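PDB 3P2H: AHL synthase from Burkholderia glumae, which probably makes N-acyl-L-homoserine lactone quorum-sensing signals from fatty acyl-[ACP] and S-adenosyl-L-methionine, releasing S-methyl-5'-thioadenosine and holo-[ACP]. Local coordinates for residues V53-R58 against G66-L71; M123-V128 against A185-D190; G155-R160 against W176-A181. The protein carries 3 engineered substitutions. All coordinates share one frame; numbering follows the deposited sequence.

Contact 1: residues V53-R58 against G66-L71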
ATOM      1  N   VAL A  53       2.781  -7.112  -6.477  1.00 13.77           N
ATOM      2  CA  VAL A  53       1.328  -7.196  -6.602  1.00 14.19           C
ATOM      3  C   VAL A  53       0.774  -5.779  -6.542  1.00 14.99           C
ATOM      4  O   VAL A  53       1.223  -4.973  -5.727  1.00 13.52           O
ATOM      5  CB  VAL A  53       0.709  -8.043  -5.458  1.00 16.62           C
ATOM      6  CG1 VAL A  53      -0.811  -8.021  -5.542  1.00 16.24           C
ATOM      7  CG2 VAL A  53       1.219  -9.474  -5.553  1.00 16.06           C
ATOM      8  N   TYR A  54      -0.183  -5.471  -7.414  1.00 14.31           N
ATOM      9  CA  TYR A  54      -0.768  -4.130  -7.451  1.00 15.37           C
ATOM     10  C   TYR A  54      -2.288  -4.106  -7.366  1.00 16.27           C
ATOM     11  O   TYR A  54      -2.978  -4.992  -7.874  1.00 17.37           O
ATOM     12  CB  TYR A  54      -0.377  -3.402  -8.738  1.00 14.19           C
ATOM     13  CG  TYR A  54       1.100  -3.172  -8.924  1.00 14.00           C
ATOM     14  CD1 TYR A  54       1.767  -2.169  -8.222  1.00 14.11           C
ATOM     15  CD2 TYR A  54       1.830  -3.960  -9.811  1.00 13.46           C
ATOM     16  CE1 TYR A  54       3.131  -1.954  -8.401  1.00 15.17           C
ATOM     17  CE2 TYR A  54       3.190  -3.757  -9.999  1.00 14.66           C
ATOM     18  CZ  TYR A  54       3.836  -2.757  -9.295  1.00 15.36           C
ATOM     19  OH  TYR A  54       5.181  -2.565  -9.492  1.00 15.95           O
ATOM     20  N   VAL A  55      -2.797  -3.061  -6.729  1.00 16.12           N
ATOM     21  CA  VAL A  55      -4.225  -2.858  -6.607  1.00 15.25           C
ATOM     22  C   VAL A  55      -4.502  -1.506  -7.251  1.00 16.04           C
ATOM     23  O   VAL A  55      -3.834  -0.525  -6.938  1.00 15.77           O
ATOM     24  CB  VAL A  55      -4.679  -2.796  -5.129  1.00 17.50           C
ATOM     25  CG1 VAL A  55      -6.193  -2.555  -5.060  1.00 15.19           C
ATOM     26  CG2 VAL A  55      -4.302  -4.078  -4.403  1.00 16.16           C
ATOM     27  N   LEU A  56      -5.462  -1.458  -8.170  1.00 15.70           N
ATOM     28  CA  LEU A  56      -5.828  -0.200  -8.817  1.00 15.95           C
ATOM     29  C   LEU A  56      -7.317   0.033  -8.610  1.00 15.88           C
ATOM     30  O   LEU A  56      -8.116  -0.892  -8.724  1.00 14.99           O
ATOM     31  CB  LEU A  56      -5.553  -0.230 -10.329  1.00 18.24           C
ATOM     32  CG  LEU A  56      -4.163  -0.541 -10.887  1.00 20.34           C
ATOM     33  CD1 LEU A  56      -4.095  -0.053 -12.327  1.00 20.32           C
ATOM     34  CD2 LEU A  56      -3.096   0.141 -10.067  1.00 23.23           C
ATOM     35  N   GLY A  57      -7.684   1.264  -8.288  1.00 16.74           N
ATOM     36  CA  GLY A  57      -9.087   1.588  -8.119  1.00 16.43           C
ATOM     37  C   GLY A  57      -9.452   2.427  -9.324  1.00 15.40           C
ATOM     38  O   GLY A  57      -8.658   3.268  -9.730  1.00 16.84           O
ATOM     39  N   ARG A  58     -10.621   2.196  -9.910  1.00 16.28           N
ATOM     40  CA  ARG A  58     -11.051   2.965 -11.086  1.00 16.17           C
ATOM     41  C   ARG A  58     -12.431   3.580 -10.860  1.00 16.89           C
ATOM     42  O   ARG A  58     -13.305   2.950 -10.281  1.00 17.17           O
ATOM     43  CB  ARG A  58     -11.074   2.067 -12.329  1.00 14.57           C
ATOM     44  CG  ARG A  58      -9.689   1.587 -12.774  1.00 14.24           C
ATOM     45  CD  ARG A  58      -9.783   0.601 -13.926  1.00 15.00           C
ATOM     46  NE  ARG A  58      -8.480   0.119 -14.386  1.00 15.03           N
ATOM     47  CZ  ARG A  58      -7.668   0.790 -15.198  1.00 15.62           C
ATOM     48  NH1 ARG A  58      -8.007   1.990 -15.657  1.00 16.12           N
ATOM     49  NH2 ARG A  58      -6.520   0.248 -15.571  1.00 16.43           N
ATOM     50  N   GLY A  66      -7.033   5.333  -7.521  1.00 18.66           N
ATOM     51  CA  GLY A  66      -6.450   4.745  -6.333  1.00 16.96           C
ATOM     52  C   GLY A  66      -5.438   3.666  -6.667  1.00 16.55           C
ATOM     53  O   GLY A  66      -5.546   3.016  -7.705  1.00 17.28           O
ATOM     54  N   CYS A  67      -4.447   3.483  -5.801  1.00 15.08           N
ATOM     55  CA  CYS A  67      -3.435   2.463  -6.035  1.00 15.87           C
ATOM     56  C   CYS A  67      -2.846   1.925  -4.739  1.00 15.14           C
ATOM     57  O   CYS A  67      -2.999   2.521  -3.673  1.00 14.65           O
ATOM     58  CB  CYS A  67      -2.303   3.009  -6.915  1.00 13.89           C
ATOM     59  SG  CYS A  67      -1.260   4.300  -6.169  1.00 17.69           S
ATOM     60  N   ALA A  68      -2.177   0.785  -4.849  1.00 13.68           N
ATOM     61  CA  ALA A  68      -1.528   0.157  -3.713  1.00 15.05           C
ATOM     62  C   ALA A  68      -0.527  -0.857  -4.239  1.00 15.17           C
ATOM     63  O   ALA A  68      -0.699  -1.414  -5.323  1.00 15.28           O
ATOM     64  CB  ALA A  68      -2.548  -0.524  -2.817  1.00 15.16           C
ATOM     65  N   ARG A  69       0.528  -1.073  -3.467  1.00 15.05           N
ATOM     66  CA  ARG A  69       1.573  -2.011  -3.838  1.00 15.85           C
ATOM     67  C   ARG A  69       1.737  -3.011  -2.705  1.00 15.38           C
ATOM     68  O   ARG A  69       1.787  -2.626  -1.541  1.00 14.42           O
ATOM     69  CB  ARG A  69       2.888  -1.253  -4.070  1.00 14.65           C
ATOM     70  CG  ARG A  69       4.051  -2.133  -4.453  1.00 16.25           C
ATOM     71  CD  ARG A  69       5.187  -1.326  -5.058  1.00 14.90           C
ATOM     72  NE  ARG A  69       5.933  -0.556  -4.069  1.00 13.64           N
ATOM     73  CZ  ARG A  69       6.964   0.227  -4.365  1.00 14.02           C
ATOM     74  NH1 ARG A  69       7.357   0.347  -5.625  1.00 13.49           N
ATOM     75  NH2 ARG A  69       7.616   0.865  -3.406  1.00 10.51           N
ATOM     76  N   LEU A  70       1.802  -4.292  -3.054  1.00 14.64           N
ATOM     77  CA  LEU A  70       1.969  -5.352  -2.064  1.00 15.19           C
ATOM     78  C   LEU A  70       3.226  -6.160  -2.361  1.00 15.42           C
ATOM     79  O   LEU A  70       3.450  -6.581  -3.496  1.00 14.97           O
ATOM     80  CB  LEU A  70       0.747  -6.278  -2.062  1.00 14.69           C
ATOM     81  CG  LEU A  70      -0.528  -5.687  -1.447  1.00 15.13           C
ATOM     82  CD1 LEU A  70      -1.706  -6.607  -1.704  1.00 15.54           C
ATOM     83  CD2 LEU A  70      -0.321  -5.496   0.039  1.00 15.25           C
ATOM     84  N   LEU A  71       4.045  -6.363  -1.333  1.00 15.46           N
ATOM     85  CA  LEU A  71       5.284  -7.123  -1.461  1.00 15.17           C
ATOM     86  C   LEU A  71       5.440  -8.084  -0.296  1.00 14.75           C
ATOM     87  O   LEU A  71       5.087  -7.756   0.829  1.00 14.45           O
ATOM     88  CB  LEU A  71       6.493  -6.183  -1.469  1.00 17.31           C
ATOM     89  CG  LEU A  71       6.693  -5.227  -2.644  1.00 18.03           C
ATOM     90  CD1 LEU A  71       7.791  -4.228  -2.288  1.00 18.47           C
ATOM     91  CD2 LEU A  71       7.050  -6.020  -3.900  1.00 18.16           C
TER
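Val-53 and Leu-70 face each other as a hydrogen-bonded antiparallel pair: Val-53 N gives its proton to Leu-70 O at 3.1 Å, and Leu-70 N returns one to Val-53 O at 2.8 Å. Two residues on, Val-55 N reaches Ala-68 O at 3.0 Å, whereas the return bond from Ala-68 N to Val-55 O is bent and weak (127° at the hydrogen). Val-55 O also takes a CA-H...O contact from Cys-67 CA at 3.1 Å. Gly-57 N donates to Gly-66 O at 2.8 Å. The outward-turned backbone of Tyr-54 and Leu-56 pairs with strand 2-6 at His-6 and Phe-4. On the face of Val-53, Val-55, Ala-68 and Leu-70 the contact is apolar, with Val-55 CB 3.9 Å from Ala-68 CB. On the other, Arg-69 runs alongside Tyr-54, Arg-69 CD 4.0 Å from Tyr-54 CE1, then bends at chi3 (74°). Their polar ends find partners beyond the strands: Tyr-54 OH bonds Asp-48, and the guanidinium bridges to Asp-45 and Asp-48 and bonds Ser-101 through NE. This is a beta hairpin within the central sheet of the acetyltransferase-like autoinducer synthase fold, its Arg-69 side chain about 5 Å from the bound 5'-deoxy-5'-methylthioadenosine.

Contact 2: residues M123-V128 against A185-D190; sequences MLAAAV and AALDLD
The backbones come nearest where helix 120-133 passes the end of helix 181-186, with Ala-125 CA 5.3 Å from Leu-187 CA, and just beyond Leu-187 the chain turns through Asp-188 at positive phi. Because Ala-125 carries only a methyl group, the turn can settle close to the helix: Ala-125 CB lies 4.0 Å from Leu-187 CB. The isobutyl group of Leu-187 then spreads along the helix surface, one methyl on each of two neighbours. Its CD1 presses on Val-128, 3.5 Å from CG2, the two side chains crossing at about a right angle. Its CD2 meets Leu-124 CD2 at 4.2 Å and also lies over the backbone at Ala-125 N. The turn itself is a Schellman motif, in which Asp-188, with two bonds back into the last helical turn, reverses the chain so that Leu-187 and Leu-189 both point at the helix from either side of an exposed aspartate. Leu-189 has CG anti to its carbonyl carbon (chi1 -58°), which carries the branch over the helix, where CD1 sits 3.6 Å from Ala-125 O. The same methyl touches Val-128 CG1 at 3.8 Å, the one that stands anti to the backbone N (chi1 171°); CG2 faces Leu-187, while CG1 lies mainly against Leu-189. Val-156 packs on both Leu-124 and Leu-187, Ile-154 of helix 145-154 reaches Leu-187, and Ile-179 lies against Val-128.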
ATOM      1  N   MET A 123     -10.030   0.410  -1.310  1.00 16.53           N
ATOM      2  CA  MET A 123      -8.650   0.150  -1.697  1.00 16.77           C
ATOM      3  C   MET A 123      -7.987  -0.755  -0.659  1.00 16.70           C
ATOM      4  O   MET A 123      -7.287  -1.701  -1.002  1.00 16.40           O
ATOM      5  CB  MET A 123      -7.872   1.464  -1.821  1.00 16.53           C
ATOM      6  CG  MET A 123      -8.170   2.258  -3.084  1.00 16.20           C
ATOM      7  SD  MET A 123      -7.817   1.334  -4.606  1.00 15.44           S
ATOM      8  CE  MET A 123      -6.121   0.852  -4.319  1.00 15.25           C
ATOM      9  N   LEU A 124      -8.219  -0.460   0.613  1.00 17.08           N
ATOM     10  CA  LEU A 124      -7.642  -1.257   1.684  1.00 17.30           C
ATOM     11  C   LEU A 124      -8.224  -2.668   1.681  1.00 17.56           C
ATOM     12  O   LEU A 124      -7.493  -3.651   1.829  1.00 18.72           O
ATOM     13  CB  LEU A 124      -7.906  -0.593   3.037  1.00 17.79           C
ATOM     14  CG  LEU A 124      -7.208  -1.208   4.255  1.00 17.95           C
ATOM     15  CD1 LEU A 124      -5.700  -1.279   4.021  1.00 17.55           C
ATOM     16  CD2 LEU A 124      -7.516  -0.362   5.484  1.00 17.59           C
ATOM     17  N   ALA A 125      -9.539  -2.766   1.506  1.00 16.67           N
ATOM     18  CA  ALA A 125     -10.206  -4.067   1.491  1.00 15.70           C
ATOM     19  C   ALA A 125      -9.610  -4.993   0.438  1.00 15.91           C
ATOM     20  O   ALA A 125      -9.368  -6.170   0.701  1.00 14.26           O
ATOM     21  CB  ALA A 125     -11.691  -3.888   1.240  1.00 16.46           C
ATOM     22  N   ALA A 126      -9.375  -4.454  -0.755  1.00 15.59           N
ATOM     23  CA  ALA A 126      -8.807  -5.234  -1.853  1.00 15.80           C
ATOM     24  C   ALA A 126      -7.411  -5.722  -1.488  1.00 16.38           C
ATOM     25  O   ALA A 126      -7.084  -6.891  -1.674  1.00 17.40           O
ATOM     26  CB  ALA A 126      -8.751  -4.387  -3.124  1.00 15.36           C
ATOM     27  N   ALA A 127      -6.589  -4.817  -0.968  1.00 16.50           N
ATOM     28  CA  ALA A 127      -5.230  -5.160  -0.569  1.00 15.94           C
ATOM     29  C   ALA A 127      -5.239  -6.260   0.488  1.00 16.15           C
ATOM     30  O   ALA A 127      -4.565  -7.280   0.344  1.00 17.29           O
ATOM     31  CB  ALA A 127      -4.521  -3.923  -0.030  1.00 14.86           C
ATOM     32  N   VAL A 128      -6.004  -6.051   1.554  1.00 14.99           N
ATOM     33  CA  VAL A 128      -6.080  -7.043   2.622  1.00 15.43           C
ATOM     34  C   VAL A 128      -6.520  -8.407   2.100  1.00 16.26           C
ATOM     35  O   VAL A 128      -5.873  -9.417   2.361  1.00 16.67           O
ATOM     36  CB  VAL A 128      -7.052  -6.584   3.733  1.00 15.11           C
ATOM     37  CG1 VAL A 128      -7.292  -7.721   4.731  1.00 13.67           C
ATOM     38  CG2 VAL A 128      -6.466  -5.366   4.451  1.00 13.91           C
ATOM     39  N   ALA A 185     -13.847  -7.952   9.375  1.00 16.83           N
ATOM     40  CA  ALA A 185     -15.215  -7.469   9.540  1.00 16.67           C
ATOM     41  C   ALA A 185     -15.334  -6.006   9.138  1.00 16.57           C
ATOM     42  O   ALA A 185     -16.274  -5.620   8.450  1.00 17.07           O
ATOM     43  CB  ALA A 185     -15.666  -7.651  10.985  1.00 18.48           C
ATOM     44  N   ALA A 186     -14.381  -5.186   9.569  1.00 16.31           N
ATOM     45  CA  ALA A 186     -14.407  -3.764   9.244  1.00 17.35           C
ATOM     46  C   ALA A 186     -14.352  -3.510   7.737  1.00 18.07           C
ATOM     47  O   ALA A 186     -14.838  -2.486   7.256  1.00 18.64           O
ATOM     48  CB  ALA A 186     -13.250  -3.058   9.927  1.00 17.57           C
ATOM     49  N   LEU A 187     -13.760  -4.445   7.000  1.00 17.10           N
ATOM     50  CA  LEU A 187     -13.619  -4.311   5.553  1.00 18.05           C
ATOM     51  C   LEU A 187     -14.647  -5.124   4.770  1.00 19.23           C
ATOM     52  O   LEU A 187     -14.599  -5.161   3.545  1.00 18.18           O
ATOM     53  CB  LEU A 187     -12.206  -4.728   5.131  1.00 15.70           C
ATOM     54  CG  LEU A 187     -11.080  -3.892   5.749  1.00 14.48           C
ATOM     55  CD1 LEU A 187      -9.727  -4.534   5.480  1.00 14.52           C
ATOM     56  CD2 LEU A 187     -11.141  -2.484   5.189  1.00 12.78           C
ATOM     57  N   ASP A 188     -15.564  -5.776   5.482  1.00 20.49           N
ATOM     58  CA  ASP A 188     -16.604  -6.588   4.852  1.00 21.07           C
ATOM     59  C   ASP A 188     -16.043  -7.752   4.053  1.00 20.62           C
ATOM     60  O   ASP A 188     -16.551  -8.087   2.985  1.00 20.48           O
ATOM     61  CB  ASP A 188     -17.474  -5.718   3.944  1.00 23.75           C
ATOM     62  CG  ASP A 188     -18.494  -4.921   4.720  1.00 28.38           C
ATOM     63  OD1 ASP A 188     -19.039  -3.943   4.170  1.00 30.20           O
ATOM     64  OD2 ASP A 188     -18.757  -5.283   5.888  1.00 31.56           O
ATOM     65  N   LEU A 189     -14.997  -8.371   4.579  1.00 19.98           N
ATOM     66  CA  LEU A 189     -14.369  -9.500   3.916  1.00 20.01           C
ATOM     67  C   LEU A 189     -14.757 -10.822   4.577  1.00 21.65           C
ATOM     68  O   LEU A 189     -15.235 -10.854   5.717  1.00 21.09           O
ATOM     69  CB  LEU A 189     -12.853  -9.335   3.941  1.00 19.60           C
ATOM     70  CG  LEU A 189     -12.345  -8.044   3.291  1.00 18.62           C
ATOM     71  CD1 LEU A 189     -10.846  -7.905   3.523  1.00 17.62           C
ATOM     72  CD2 LEU A 189     -12.679  -8.055   1.808  1.00 17.07           C
ATOM     73  N   ASP A 190     -14.553 -11.908   3.842  1.00 21.99           N
ATOM     74  CA  ASP A 190     -14.860 -13.242   4.324  1.00 23.60           C
ATOM     75  C   ASP A 190     -14.139 -13.528   5.639  1.00 24.56           C
ATOM     76  O   ASP A 190     -12.908 -13.561   5.687  1.00 25.14           O
ATOM     77  CB  ASP A 190     -14.450 -14.260   3.263  1.00 26.08           C
ATOM     78  CG  ASP A 190     -14.688 -15.680   3.698  1.00 28.08           C
ATOM     79  OD1 ASP A 190     -15.563 -15.892   4.564  1.00 28.48           O
ATOM     80  OD2 ASP A 190     -14.009 -16.580   3.158  1.00 29.11           O
TER

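Contact 3: residues G155-R160 against W176-A181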
ATOM      1  N   GLY A 155     -11.901   1.227  11.131  1.00 17.90           N
ATOM      2  CA  GLY A 155     -12.120   0.120  12.046  1.00 16.81           C
ATOM      3  C   GLY A 155     -11.173  -1.058  12.010  1.00 16.23           C
ATOM      4  O   GLY A 155     -11.319  -1.986  12.808  1.00 16.62           O
ATOM      5  N   VAL A 156     -10.206  -1.040  11.099  1.00 15.89           N
ATOM      6  CA  VAL A 156      -9.257  -2.145  11.005  1.00 14.77           C
ATOM      7  C   VAL A 156      -8.374  -2.164  12.239  1.00 14.56           C
ATOM      8  O   VAL A 156      -8.279  -1.170  12.943  1.00 16.56           O
ATOM      9  CB  VAL A 156      -8.362  -2.018   9.755  1.00 15.37           C
ATOM     10  CG1 VAL A 156      -9.230  -1.916   8.506  1.00 12.71           C
ATOM     11  CG2 VAL A 156      -7.453  -0.804   9.881  1.00 15.70           C
ATOM     12  N   HIS A 157      -7.736  -3.298  12.510  1.00 14.30           N
ATOM     13  CA  HIS A 157      -6.866  -3.385  13.666  1.00 14.92           C
ATOM     14  C   HIS A 157      -5.468  -2.959  13.267  1.00 15.04           C
ATOM     15  O   HIS A 157      -4.645  -3.769  12.845  1.00 15.33           O
ATOM     16  CB  HIS A 157      -6.841  -4.806  14.243  1.00 14.13           C
ATOM     17  CG  HIS A 157      -5.939  -4.959  15.432  1.00 14.67           C
ATOM     18  ND1 HIS A 157      -5.741  -6.168  16.064  1.00 12.94           N
ATOM     19  CD2 HIS A 157      -5.170  -4.058  16.094  1.00 15.12           C
ATOM     20  CE1 HIS A 157      -4.887  -6.007  17.060  1.00 14.12           C
ATOM     21  NE2 HIS A 157      -4.524  -4.738  17.100  1.00 15.12           N
ATOM     22  N   ALA A 158      -5.214  -1.667  13.398  1.00 15.46           N
ATOM     23  CA  ALA A 158      -3.916  -1.113  13.072  1.00 14.59           C
ATOM     24  C   ALA A 158      -3.198  -0.735  14.365  1.00 15.85           C
ATOM     25  O   ALA A 158      -3.823  -0.265  15.320  1.00 15.58           O
ATOM     26  CB  ALA A 158      -4.086   0.114  12.191  1.00 14.66           C
ATOM     27  N   HIS A 159      -1.891  -0.958  14.397  1.00 14.65           N
ATOM     28  CA  HIS A 159      -1.082  -0.605  15.555  1.00 14.79           C
ATOM     29  C   HIS A 159       0.330  -0.275  15.088  1.00 15.05           C
ATOM     30  O   HIS A 159       0.795  -0.771  14.064  1.00 15.26           O
ATOM     31  CB  HIS A 159      -1.081  -1.720  16.621  1.00 15.33           C
ATOM     32  CG  HIS A 159      -0.675  -3.068  16.114  1.00 12.67           C
ATOM     33  ND1 HIS A 159      -1.526  -3.886  15.403  1.00 14.83           N
ATOM     34  CD2 HIS A 159       0.490  -3.751  16.234  1.00 12.66           C
ATOM     35  CE1 HIS A 159      -0.905  -5.014  15.109  1.00 11.45           C
ATOM     36  NE2 HIS A 159       0.320  -4.957  15.601  1.00 14.75           N
ATOM     37  N   ARG A 160       1.007   0.571  15.848  1.00 14.96           N
ATOM     38  CA  ARG A 160       2.341   1.018  15.483  1.00 15.65           C
ATOM     39  C   ARG A 160       3.480   0.015  15.622  1.00 15.01           C
ATOM     40  O   ARG A 160       3.531  -0.772  16.573  1.00 14.03           O
ATOM     41  CB  ARG A 160       2.660   2.297  16.260  1.00 15.35           C
ATOM     42  CG  ARG A 160       1.725   3.428  15.883  1.00 15.03           C
ATOM     43  CD  ARG A 160       2.019   4.717  16.621  1.00 15.18           C
ATOM     44  NE  ARG A 160       1.207   5.806  16.085  1.00 16.13           N
ATOM     45  CZ  ARG A 160       1.241   7.058  16.525  1.00 13.88           C
ATOM     46  NH1 ARG A 160       2.048   7.393  17.524  1.00 14.78           N
ATOM     47  NH2 ARG A 160       0.470   7.974  15.961  1.00 15.44           N
ATOM     48  N   TRP A 176       1.377  -1.443  11.537  1.00 16.27           N
ATOM     49  CA  TRP A 176       0.955  -2.828  11.386  1.00 15.73           C
ATOM     50  C   TRP A 176      -0.555  -2.821  11.170  1.00 15.98           C
ATOM     51  O   TRP A 176      -1.254  -1.928  11.650  1.00 17.07           O
ATOM     52  CB  TRP A 176       1.167  -3.644  12.668  1.00 16.27           C
ATOM     53  CG  TRP A 176       2.552  -4.017  13.072  1.00 15.51           C
ATOM     54  CD1 TRP A 176       3.256  -3.518  14.129  1.00 15.87           C
ATOM     55  CD2 TRP A 176       3.360  -5.060  12.510  1.00 17.37           C
ATOM     56  NE1 TRP A 176       4.447  -4.189  14.268  1.00 16.23           N
ATOM     57  CE2 TRP A 176       4.538  -5.140  13.286  1.00 17.81           C
ATOM     58  CE3 TRP A 176       3.200  -5.937  11.429  1.00 17.09           C
ATOM     59  CZ2 TRP A 176       5.555  -6.064  13.014  1.00 18.73           C
ATOM     60  CZ3 TRP A 176       4.212  -6.860  11.159  1.00 18.58           C
ATOM     61  CH2 TRP A 176       5.374  -6.912  11.951  1.00 19.87           C
ATOM     62  N   ILE A 177      -1.048  -3.819  10.453  1.00 16.55           N
ATOM     63  CA  ILE A 177      -2.481  -4.012  10.266  1.00 15.57           C
ATOM     64  C   ILE A 177      -2.648  -5.520  10.439  1.00 17.00           C
ATOM     65  O   ILE A 177      -2.158  -6.297   9.613  1.00 16.75           O
ATOM     66  CB  ILE A 177      -2.992  -3.621   8.863  1.00 15.94           C
ATOM     67  CG1 ILE A 177      -3.079  -2.102   8.725  1.00 17.15           C
ATOM     68  CG2 ILE A 177      -4.376  -4.211   8.642  1.00 17.69           C
ATOM     69  CD1 ILE A 177      -3.673  -1.647   7.395  1.00 17.61           C
ATOM     70  N   ASP A 178      -3.299  -5.937  11.523  1.00 16.07           N
ATOM     71  CA  ASP A 178      -3.513  -7.360  11.767  1.00 15.87           C
ATOM     72  C   ASP A 178      -4.689  -7.852  10.946  1.00 15.50           C
ATOM     73  O   ASP A 178      -5.780  -7.296  11.028  1.00 15.50           O
ATOM     74  CB  ASP A 178      -3.810  -7.643  13.246  1.00 17.18           C
ATOM     75  CG  ASP A 178      -2.585  -7.519  14.128  1.00 18.63           C
ATOM     76  OD1 ASP A 178      -1.471  -7.358  13.594  1.00 18.11           O
ATOM     77  OD2 ASP A 178      -2.742  -7.596  15.367  1.00 20.49           O
ATOM     78  N   ILE A 179      -4.466  -8.889  10.150  1.00 14.83           N
ATOM     79  CA  ILE A 179      -5.548  -9.447   9.353  1.00 14.57           C
ATOM     80  C   ILE A 179      -6.299 -10.422  10.260  1.00 16.73           C
ATOM     81  O   ILE A 179      -6.195 -11.639  10.125  1.00 17.68           O
ATOM     82  CB  ILE A 179      -5.008 -10.170   8.096  1.00 14.51           C
ATOM     83  CG1 ILE A 179      -4.213  -9.178   7.240  1.00 14.30           C
ATOM     84  CG2 ILE A 179      -6.172 -10.742   7.283  1.00 16.21           C
ATOM     85  CD1 ILE A 179      -3.551  -9.783   5.999  1.00 14.52           C
ATOM     86  N   ASP A 180      -7.042  -9.861  11.209  1.00 16.85           N
ATOM     87  CA  ASP A 180      -7.806 -10.656  12.153  1.00 16.79           C
ATOM     88  C   ASP A 180      -9.304 -10.428  11.957  1.00 17.60           C
ATOM     89  O   ASP A 180      -9.721  -9.732  11.027  1.00 14.14           O
ATOM     90  CB  ASP A 180      -7.397 -10.301  13.592  1.00 16.91           C
ATOM     91  CG  ASP A 180      -7.541  -8.817  13.902  1.00 16.90           C
ATOM     92  OD1 ASP A 180      -8.203  -8.090  13.128  1.00 16.36           O
ATOM     93  OD2 ASP A 180      -6.999  -8.379  14.939  1.00 17.73           O
ATOM     94  N   ALA A 181     -10.111 -11.006  12.844  1.00 17.69           N
ATOM     95  CA  ALA A 181     -11.562 -10.876  12.751  1.00 17.41           C
ATOM     96  C   ALA A 181     -12.017  -9.419  12.655  1.00 16.81           C
ATOM     97  O   ALA A 181     -12.885  -9.087  11.852  1.00 16.74           O
ATOM     98  CB  ALA A 181     -12.224 -11.559  13.951  1.00 19.09           C
TER
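His-157 meets two aspartates of the opposing segment. CB lies 3.6 Å from Asp-180 OD2; CG, also 3.6 Å from that oxygen, is anti to the backbone N (chi1 179°), which brings the ring edge-on to Asp-180 with Asp-178 over one face. ND1 donates to Asp-180 OD2 at 2.8 Å, nearly straight at 165°, with the oxygen in the ring plane and met on its syn side. CE1 comes 3.2 Å from Asp-178 OD2, and NE2, at the tip, is 3.8 Å from the same atom; Asp-178 CG lies near the rim of that face, its carboxylate turned 71° from the ring. The nearby negative charges would probably favour a protonated imidazole. The other oxygen of Asp-180, OD1, bonds Thr-183 N and N-caps helix 181-186, so one carboxylate ties the histidine to the helix start; Asp-178 OD1 bonds Gln-138.

Further along, Trp-176 CB sits over the face of the His-159 ring, 3.5 Å from its centroid, and the indole edge meets Arg-160 O. Between the backbones Trp-176 N bonds His-159 O at 2.7 Å, and His-159 N bonds Trp-176 O. On the reverse face Ala-158 CB touches Ile-177 CG1. The arrangement is an antiparallel strand pair of the autoinducer synthase sheet, polar and aromatic on one face, with Ile-177 on the other contributing to the inhibitor pocket.

In the fold
Contacts 1 and 3 are antiparallel strand pairings in the same mixed sheet, their centres about 19 Å apart and without touching; contact 2 packs a helix against a chain reversal. Contact 1 is wholly buried near the middle of the chain, whereas contact 3 lies at the surface, where imidazole and carboxylate groups dominate one face, with an apolar pair left on the other. Contact 2, also buried, relies on aliphatic groups alone. It adjoins both others: Met-123 packs its CE against Val-55 CG1 of contact 1 at 3.5 Å, and Ala-186 CB approaches Gly-155 C of contact 3 at 3.6 Å. Strand 170-178 leads directly into helix 181-186, joining contact 3 to contact 2.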